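Local coordinates for selenium-binding protein (Sulfolobus tokodaii, PDB 2ECE) that is of unknown function but folds as a beta propeller and, as a member of the selenium-binding protein family, may bind selenium, at residues Lys361-Ala375 and Val419-Lys433. Numbering follows the deposited sequence.
Sequences KVKLGGIFHRADHPA and VKLNANPSGGLEIDK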
ATOM      1  N   LYS A 361      13.461   4.508  14.839  1.00 31.88           N
ATOM      2  CA  LYS A 361      12.194   4.030  15.389  1.00 31.77           C
ATOM      3  C   LYS A 361      11.428   5.136  16.113  1.00 31.83           C
ATOM      4  O   LYS A 361      11.977   5.808  16.986  1.00 31.62           O
ATOM      5  CB  LYS A 361      12.451   2.883  16.369  1.00 31.28           C
ATOM      6  CG  LYS A 361      11.197   2.376  17.075  1.00 33.23           C
ATOM      7  CD  LYS A 361      11.513   1.516  18.297  1.00 30.72           C
ATOM      8  CE  LYS A 361      12.292   0.259  17.951  1.00 32.14           C
ATOM      9  NZ  LYS A 361      12.541  -0.566  19.164  1.00 28.96           N
ATOM     10  N   VAL A 362      10.166   5.333  15.745  1.00 30.49           N
ATOM     11  CA  VAL A 362       9.336   6.329  16.410  1.00 29.22           C
ATOM     12  C   VAL A 362       8.072   5.637  16.913  1.00 29.43           C
ATOM     13  O   VAL A 362       7.648   4.619  16.359  1.00 28.61           O
ATOM     14  CB  VAL A 362       8.945   7.498  15.468  1.00 29.11           C
ATOM     15  CG1 VAL A 362      10.188   8.268  15.056  1.00 27.43           C
ATOM     16  CG2 VAL A 362       8.202   6.970  14.250  1.00 26.39           C
ATOM     17  N   LYS A 363       7.485   6.180  17.975  1.00 29.06           N
ATOM     18  CA  LYS A 363       6.273   5.610  18.553  1.00 29.11           C
ATOM     19  C   LYS A 363       5.075   6.504  18.270  1.00 27.00           C
ATOM     20  O   LYS A 363       5.113   7.704  18.524  1.00 25.51           O
ATOM     21  CB  LYS A 363       6.423   5.443  20.071  1.00 31.24           C
ATOM     22  CG  LYS A 363       7.657   4.681  20.516  1.00 35.26           C
ATOM     23  CD  LYS A 363       7.683   4.572  22.035  1.00 37.51           C
ATOM     24  CE  LYS A 363       9.073   4.272  22.553  1.00 39.80           C
ATOM     25  NZ  LYS A 363       9.616   3.012  21.982  1.00 43.58           N
ATOM     26  N   LEU A 364       4.012   5.906  17.748  1.00 27.13           N
ATOM     27  CA  LEU A 364       2.795   6.638  17.423  1.00 26.89           C
ATOM     28  C   LEU A 364       1.605   5.731  17.728  1.00 27.70           C
ATOM     29  O   LEU A 364       1.510   4.627  17.185  1.00 28.47           O
ATOM     30  CB  LEU A 364       2.787   7.018  15.938  1.00 25.47           C
ATOM     31  CG  LEU A 364       3.855   7.976  15.400  1.00 27.02           C
ATOM     32  CD1 LEU A 364       3.885   7.904  13.875  1.00 25.99           C
ATOM     33  CD2 LEU A 364       3.559   9.402  15.869  1.00 25.41           C
ATOM     34  N   GLY A 365       0.707   6.196  18.596  1.00 27.59           N
ATOM     35  CA  GLY A 365      -0.460   5.405  18.960  1.00 27.28           C
ATOM     36  C   GLY A 365      -0.095   3.983  19.351  1.00 27.90           C
ATOM     37  O   GLY A 365       0.844   3.768  20.116  1.00 28.30           O
ATOM     38  N   GLY A 366      -0.840   3.008  18.836  1.00 28.17           N
ATOM     39  CA  GLY A 366      -0.551   1.615  19.131  1.00 28.64           C
ATOM     40  C   GLY A 366      -1.214   1.065  20.380  1.00 30.63           C
ATOM     41  O   GLY A 366      -1.409   1.780  21.367  1.00 30.86           O
ATOM     42  N   ILE A 367      -1.571  -0.213  20.339  1.00 30.47           N
ATOM     43  CA  ILE A 367      -2.192  -0.849  21.492  1.00 30.51           C
ATOM     44  C   ILE A 367      -1.141  -0.946  22.600  1.00 32.20           C
ATOM     45  O   ILE A 367      -1.466  -0.868  23.786  1.00 32.28           O
ATOM     46  CB  ILE A 367      -2.698  -2.263  21.143  1.00 30.15           C
ATOM     47  CG1 ILE A 367      -3.799  -2.177  20.084  1.00 28.76           C
ATOM     48  CG2 ILE A 367      -3.215  -2.954  22.392  1.00 28.92           C
ATOM     49  CD1 ILE A 367      -4.158  -3.513  19.464  1.00 28.64           C
ATOM     50  N   PHE A 368       0.122  -1.100  22.207  1.00 31.94           N
ATOM     51  CA  PHE A 368       1.203  -1.210  23.178  1.00 33.98           C
ATOM     52  C   PHE A 368       1.695   0.134  23.709  1.00 34.19           C
ATOM     53  O   PHE A 368       1.679   0.361  24.915  1.00 34.76           O
ATOM     54  CB  PHE A 368       2.388  -1.978  22.586  1.00 34.28           C
ATOM     55  CG  PHE A 368       3.482  -2.258  23.582  1.00 37.13           C
ATOM     56  CD1 PHE A 368       3.286  -3.174  24.616  1.00 37.96           C
ATOM     57  CD2 PHE A 368       4.702  -1.588  23.503  1.00 37.41           C
ATOM     58  CE1 PHE A 368       4.288  -3.417  25.556  1.00 38.41           C
ATOM     59  CE2 PHE A 368       5.712  -1.823  24.439  1.00 38.86           C
ATOM     60  CZ  PHE A 368       5.504  -2.740  25.467  1.00 38.24           C
ATOM     61  N   HIS A 369       2.123   1.024  22.814  1.00 33.86           N
ATOM     62  CA  HIS A 369       2.641   2.335  23.218  1.00 33.66           C
ATOM     63  C   HIS A 369       1.598   3.391  23.591  1.00 34.31           C
ATOM     64  O   HIS A 369       1.846   4.215  24.470  1.00 31.82           O
ATOM     65  CB  HIS A 369       3.522   2.937  22.117  1.00 33.46           C
ATOM     66  CG  HIS A 369       4.765   2.157  21.821  1.00 35.03           C
ATOM     67  ND1 HIS A 369       5.709   1.861  22.780  1.00 34.95           N
ATOM     68  CD2 HIS A 369       5.245   1.661  20.655  1.00 35.11           C
ATOM     69  CE1 HIS A 369       6.717   1.217  22.219  1.00 35.48           C
ATOM     70  NE2 HIS A 369       6.460   1.082  20.930  1.00 34.15           N
ATOM     71  N   ARG A 370       0.446   3.384  22.922  1.00 34.31           N
ATOM     72  CA  ARG A 370      -0.580   4.394  23.188  1.00 34.84           C
ATOM     73  C   ARG A 370       0.089   5.771  23.172  1.00 33.73           C
ATOM     74  O   ARG A 370      -0.285   6.675  23.921  1.00 32.39           O
ATOM     75  CB  ARG A 370      -1.235   4.157  24.552  1.00 37.73           C
ATOM     76  CG  ARG A 370      -2.654   3.618  24.471  1.00 42.90           C
ATOM     77  CD  ARG A 370      -2.676   2.160  24.046  1.00 46.22           C
ATOM     78  NE  ARG A 370      -4.012   1.692  23.663  1.00 49.31           N
ATOM     79  CZ  ARG A 370      -4.611   1.988  22.511  1.00 51.23           C
ATOM     80  NH1 ARG A 370      -3.993   2.757  21.620  1.00 50.91           N
ATOM     81  NH2 ARG A 370      -5.821   1.506  22.240  1.00 50.19           N
ATOM     82  N   ALA A 371       1.081   5.915  22.300  1.00 33.08           N
ATOM     83  CA  ALA A 371       1.847   7.149  22.181  1.00 32.17           C
ATOM     84  C   ALA A 371       1.117   8.290  21.488  1.00 32.48           C
ATOM     85  O   ALA A 371       0.634   8.142  20.363  1.00 32.89           O
ATOM     86  CB  ALA A 371       3.163   6.865  21.458  1.00 32.24           C
ATOM     87  N   ASP A 372       1.037   9.430  22.169  1.00 30.75           N
ATOM     88  CA  ASP A 372       0.395  10.604  21.598  1.00 31.63           C
ATOM     89  C   ASP A 372       1.428  11.337  20.757  1.00 30.90           C
ATOM     90  O   ASP A 372       2.621  11.063  20.853  1.00 30.93           O
ATOM     91  CB  ASP A 372      -0.131  11.537  22.692  1.00 33.70           C
ATOM     92  CG  ASP A 372      -1.345  10.973  23.405  1.00 35.46           C
ATOM     93  OD1 ASP A 372      -2.042  10.117  22.817  1.00 36.60           O
ATOM     94  OD2 ASP A 372      -1.613  11.403  24.543  1.00 38.37           O
ATOM     95  N   HIS A 373       0.966  12.267  19.932  1.00 31.45           N
ATOM     96  CA  HIS A 373       1.857  13.037  19.072  1.00 31.84           C
ATOM     97  C   HIS A 373       2.630  14.048  19.919  1.00 33.13           C
ATOM     98  O   HIS A 373       2.089  14.606  20.875  1.00 32.62           O
ATOM     99  CB  HIS A 373       1.029  13.755  18.002  1.00 30.25           C
ATOM    100  CG  HIS A 373       1.835  14.295  16.861  1.00 31.98           C
ATOM    101  ND1 HIS A 373       2.434  15.536  16.891  1.00 32.24           N
ATOM    102  CD2 HIS A 373       2.136  13.761  15.654  1.00 31.84           C
ATOM    103  CE1 HIS A 373       3.066  15.745  15.750  1.00 32.12           C
ATOM    104  NE2 HIS A 373       2.902  14.683  14.981  1.00 31.82           N
ATOM    105  N   PRO A 374       3.911  14.286  19.591  1.00 33.33           N
ATOM    106  CA  PRO A 374       4.724  15.244  20.347  1.00 33.96           C
ATOM    107  C   PRO A 374       4.103  16.638  20.459  1.00 33.92           C
ATOM    108  O   PRO A 374       4.400  17.380  21.396  1.00 34.29           O
ATOM    109  CB  PRO A 374       6.060  15.248  19.591  1.00 34.24           C
ATOM    110  CG  PRO A 374       5.702  14.726  18.222  1.00 35.30           C
ATOM    111  CD  PRO A 374       4.713  13.644  18.538  1.00 32.95           C
ATOM    112  N   ALA A 375       3.242  16.990  19.508  1.00 34.14           N
ATOM    113  CA  ALA A 375       2.580  18.292  19.519  1.00 33.43           C
ATOM    114  C   ALA A 375       1.391  18.293  20.486  1.00 33.71           C
ATOM    115  O   ALA A 375       0.844  19.348  20.808  1.00 35.21           O
ATOM    116  CB  ALA A 375       2.110  18.646  18.118  1.00 33.66           C
ATOM    117  N   VAL A 419       0.632  11.836   9.752  1.00 21.52           N
ATOM    118  CA  VAL A 419       1.812  12.319  10.432  1.00 22.94           C
ATOM    119  C   VAL A 419       2.986  12.371   9.471  1.00 24.73           C
ATOM    120  O   VAL A 419       3.066  11.569   8.531  1.00 23.95           O
ATOM    121  CB  VAL A 419       2.143  11.384  11.614  1.00 23.37           C
ATOM    122  CG1 VAL A 419       3.608  11.497  11.996  1.00 24.02           C
ATOM    123  CG2 VAL A 419       1.251  11.729  12.801  1.00 21.31           C
ATOM    124  N   LYS A 420       3.885  13.326   9.697  1.00 24.23           N
ATOM    125  CA  LYS A 420       5.070  13.442   8.867  1.00 23.54           C
ATOM    126  C   LYS A 420       6.294  13.130   9.712  1.00 23.59           C
ATOM    127  O   LYS A 420       6.414  13.589  10.851  1.00 23.27           O
ATOM    128  CB  LYS A 420       5.213  14.839   8.260  1.00 23.45           C
ATOM    129  CG  LYS A 420       6.488  14.959   7.428  1.00 24.51           C
ATOM    130  CD  LYS A 420       6.523  16.176   6.507  1.00 28.59           C
ATOM    131  CE  LYS A 420       6.980  17.445   7.210  1.00 27.12           C
ATOM    132  NZ  LYS A 420       7.291  18.530   6.222  1.00 23.82           N
ATOM    133  N   LEU A 421       7.188  12.331   9.148  1.00 23.51           N
ATOM    134  CA  LEU A 421       8.420  11.953   9.818  1.00 23.90           C
ATOM    135  C   LEU A 421       9.561  12.525   8.991  1.00 25.69           C
ATOM    136  O   LEU A 421       9.461  12.623   7.771  1.00 24.79           O
ATOM    137  CB  LEU A 421       8.556  10.431   9.871  1.00 23.11           C
ATOM    138  CG  LEU A 421       7.420   9.619  10.499  1.00 23.57           C
ATOM    139  CD1 LEU A 421       7.781   8.140  10.467  1.00 22.58           C
ATOM    140  CD2 LEU A 421       7.190  10.080  11.932  1.00 23.54           C
ATOM    141  N   ASN A 422      10.639  12.918   9.657  1.00 26.75           N
ATOM    142  CA  ASN A 422      11.798  13.450   8.962  1.00 28.47           C
ATOM    143  C   ASN A 422      12.842  12.344   9.025  1.00 28.36           C
ATOM    144  O   ASN A 422      13.294  11.972  10.106  1.00 27.96           O
ATOM    145  CB  ASN A 422      12.295  14.718   9.659  1.00 28.80           C
ATOM    146  CG  ASN A 422      11.327  15.882   9.507  1.00 29.88           C
ATOM    147  OD1 ASN A 422      10.929  16.504  10.492  1.00 32.42           O
ATOM    148  ND2 ASN A 422      10.949  16.185   8.268  1.00 28.52           N
ATOM    149  N   ALA A 423      13.196  11.794   7.867  1.00 29.24           N
ATOM    150  CA  ALA A 423      14.170  10.707   7.815  1.00 30.76           C
ATOM    151  C   ALA A 423      15.559  11.214   7.453  1.00 31.80           C
ATOM    152  O   ALA A 423      15.717  12.060   6.567  1.00 32.95           O
ATOM    153  CB  ALA A 423      13.722   9.654   6.816  1.00 29.66           C
ATOM    154  N   ASN A 424      16.559  10.680   8.142  1.00 32.02           N
ATOM    155  CA  ASN A 424      17.946  11.070   7.923  1.00 32.46           C
ATOM    156  C   ASN A 424      18.601  10.195   6.860  1.00 31.63           C
ATOM    157  O   ASN A 424      18.689   8.978   7.016  1.00 32.41           O
ATOM    158  CB  ASN A 424      18.730  10.955   9.234  1.00 33.01           C
ATOM    159  CG  ASN A 424      20.105  11.585   9.145  1.00 34.37           C
ATOM    160  OD1 ASN A 424      20.883  11.280   8.239  1.00 34.25           O
ATOM    161  ND2 ASN A 424      20.414  12.468  10.090  1.00 33.98           N
ATOM    162  N   PRO A 425      19.076  10.810   5.766  1.00 32.85           N
ATOM    163  CA  PRO A 425      19.729  10.075   4.676  1.00 33.34           C
ATOM    164  C   PRO A 425      20.859   9.147   5.132  1.00 33.29           C
ATOM    165  O   PRO A 425      21.250   8.229   4.408  1.00 33.03           O
ATOM    166  CB  PRO A 425      20.216  11.193   3.747  1.00 33.77           C
ATOM    167  CG  PRO A 425      20.341  12.391   4.669  1.00 33.26           C
ATOM    168  CD  PRO A 425      19.111  12.260   5.512  1.00 32.85           C
ATOM    169  N   SER A 426      21.382   9.371   6.332  1.00 32.69           N
ATOM    170  CA  SER A 426      22.458   8.521   6.833  1.00 34.34           C
ATOM    171  C   SER A 426      22.068   7.802   8.116  1.00 34.15           C
ATOM    172  O   SER A 426      22.928   7.440   8.920  1.00 34.67           O
ATOM    173  CB  SER A 426      23.730   9.348   7.063  1.00 33.79           C
ATOM    174  OG  SER A 426      24.201   9.889   5.840  1.00 34.22           O
ATOM    175  N   GLY A 427      20.769   7.592   8.299  1.00 34.46           N
ATOM    176  CA  GLY A 427      20.300   6.905   9.490  1.00 34.75           C
ATOM    177  C   GLY A 427      19.665   7.842  10.497  1.00 35.05           C
ATOM    178  O   GLY A 427      20.316   8.762  10.989  1.00 36.06           O
ATOM    179  N   GLY A 428      18.390   7.608  10.800  1.00 34.21           N
ATOM    180  CA  GLY A 428      17.686   8.447  11.755  1.00 34.33           C
ATOM    181  C   GLY A 428      16.244   8.721  11.362  1.00 34.17           C
ATOM    182  O   GLY A 428      15.954   8.967  10.187  1.00 32.55           O
ATOM    183  N   LEU A 429      15.347   8.694  12.348  1.00 32.40           N
ATOM    184  CA  LEU A 429      13.918   8.936  12.121  1.00 32.22           C
ATOM    185  C   LEU A 429      13.328   9.796  13.242  1.00 31.36           C
ATOM    186  O   LEU A 429      13.410   9.427  14.412  1.00 32.17           O
ATOM    187  CB  LEU A 429      13.158   7.607  12.084  1.00 31.12           C
ATOM    188  CG  LEU A 429      12.319   7.189  10.871  1.00 32.67           C
ATOM    189  CD1 LEU A 429      11.239   6.229  11.356  1.00 29.21           C
ATOM    190  CD2 LEU A 429      11.691   8.390  10.188  1.00 29.34           C
ATOM    191  N   GLU A 430      12.728  10.927  12.884  1.00 30.85           N
ATOM    192  CA  GLU A 430      12.113  11.821  13.868  1.00 32.31           C
ATOM    193  C   GLU A 430      10.699  12.200  13.438  1.00 31.73           C
ATOM    194  O   GLU A 430      10.398  12.257  12.245  1.00 31.56           O
ATOM    195  CB  GLU A 430      12.923  13.116  14.013  1.00 34.28           C
ATOM    196  CG  GLU A 430      14.331  12.972  14.585  1.00 37.48           C
ATOM    197  CD  GLU A 430      14.340  12.507  16.030  1.00 38.97           C
ATOM    198  OE1 GLU A 430      13.414  12.878  16.786  1.00 37.30           O
ATOM    199  OE2 GLU A 430      15.286  11.781  16.409  1.00 41.15           O
ATOM    200  N   ILE A 431       9.837  12.467  14.413  1.00 30.21           N
ATOM    201  CA  ILE A 431       8.467  12.876  14.126  1.00 29.64           C
ATOM    202  C   ILE A 431       8.477  14.385  13.920  1.00 29.93           C
ATOM    203  O   ILE A 431       9.006  15.120  14.750  1.00 30.35           O
ATOM    204  CB  ILE A 431       7.519  12.578  15.310  1.00 28.51           C
ATOM    205  CG1 ILE A 431       7.518  11.086  15.633  1.00 26.36           C
ATOM    206  CG2 ILE A 431       6.115  13.037  14.978  1.00 28.96           C
ATOM    207  CD1 ILE A 431       6.850  10.760  16.963  1.00 23.45           C
ATOM    208  N   ASP A 432       7.914  14.857  12.817  1.00 30.40           N
ATOM    209  CA  ASP A 432       7.872  16.294  12.603  1.00 31.01           C
ATOM    210  C   ASP A 432       6.816  16.802  13.577  1.00 32.06           C
ATOM    211  O   ASP A 432       5.679  16.340  13.556  1.00 31.08           O
ATOM    212  CB  ASP A 432       7.452  16.631  11.176  1.00 32.11           C
ATOM    213  CG  ASP A 432       7.656  18.095  10.848  1.00 34.11           C
ATOM    214  OD1 ASP A 432       8.799  18.471  10.522  1.00 37.07           O
ATOM    215  OD2 ASP A 432       6.685  18.874  10.933  1.00 34.08           O
ATOM    216  N   LYS A 433       7.199  17.742  14.432  1.00 33.07           N
ATOM    217  CA  LYS A 433       6.286  18.293  15.427  1.00 34.42           C
ATOM    218  C   LYS A 433       5.221  19.212  14.830  1.00 33.20           C
ATOM    219  O   LYS A 433       4.054  19.151  15.215  1.00 33.20           O
ATOM    220  CB  LYS A 433       7.083  19.063  16.490  1.00 36.34           C
ATOM    221  CG  LYS A 433       6.233  19.658  17.605  1.00 40.36           C
ATOM    222  CD  LYS A 433       6.982  20.774  18.325  1.00 44.89           C
ATOM    223  CE  LYS A 433       6.131  21.409  19.419  1.00 46.03           C
ATOM    224  NZ  LYS A 433       4.847  21.966  18.892  1.00 47.13           N
TER
HETATM  225  O   HOH W   1      12.963   8.908  17.664  1.00 45.09           O
HETATM  226  O   HOH W   2       3.656  15.006  12.150  1.00 20.44           O
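The imidazole of H373 meets 419-433 mainly with its rim: V419 CG2 lies near the ring plane, 3.6 Å from CD2, and the carbonyl oxygens of D432 and K433 stand at the CE1 edge. One face carries CD of P374, set off toward the rim; I431 CG2 approaches obliquely, 3.6 Å from NE2. F436 and H377 add edge-to-face ring contacts from outside the two segments. Two bonds fix the rotation of the ring: A375 N donates to ND1, tilted 20° out of the ring plane, and a water sits in plane at the edge, 2.9 Å from NE2. The same water accepts from K420 N and is also bonded to D432 O, tying the histidine to two adjacent strands.

I431 sits between V362-L364 and H373-P374. Its chi1 of -59° places CG2 anti to the backbone N, turning that methyl to H373 and P374 CG, while the CG1 arm runs to V362 CB at 3.9 Å and ends with CD1 3.7 Å from L364 CD2. L364 slides past it in the opposite direction, and its other methyl, CD1, meets V419 CG1 tip to tip. V362 points CG2 at the forked end of L421 and rests CG1 on L429 O, 3.5 Å away.

Strands 361-363 and 429-432 are the outer strands of successive propeller blades, their axes 34° apart and 6.4 Å at closest approach. V345, in the blade of 361-363, packs on V362 and L421; V395 and V397, in that of 429-432, on L421. The chemistry implies blades joined by branched aliphatic packing, with a second, weakly held water bridging K361 O and L429 O at one end and H373 and its water meeting K420 N and D432 O at the other.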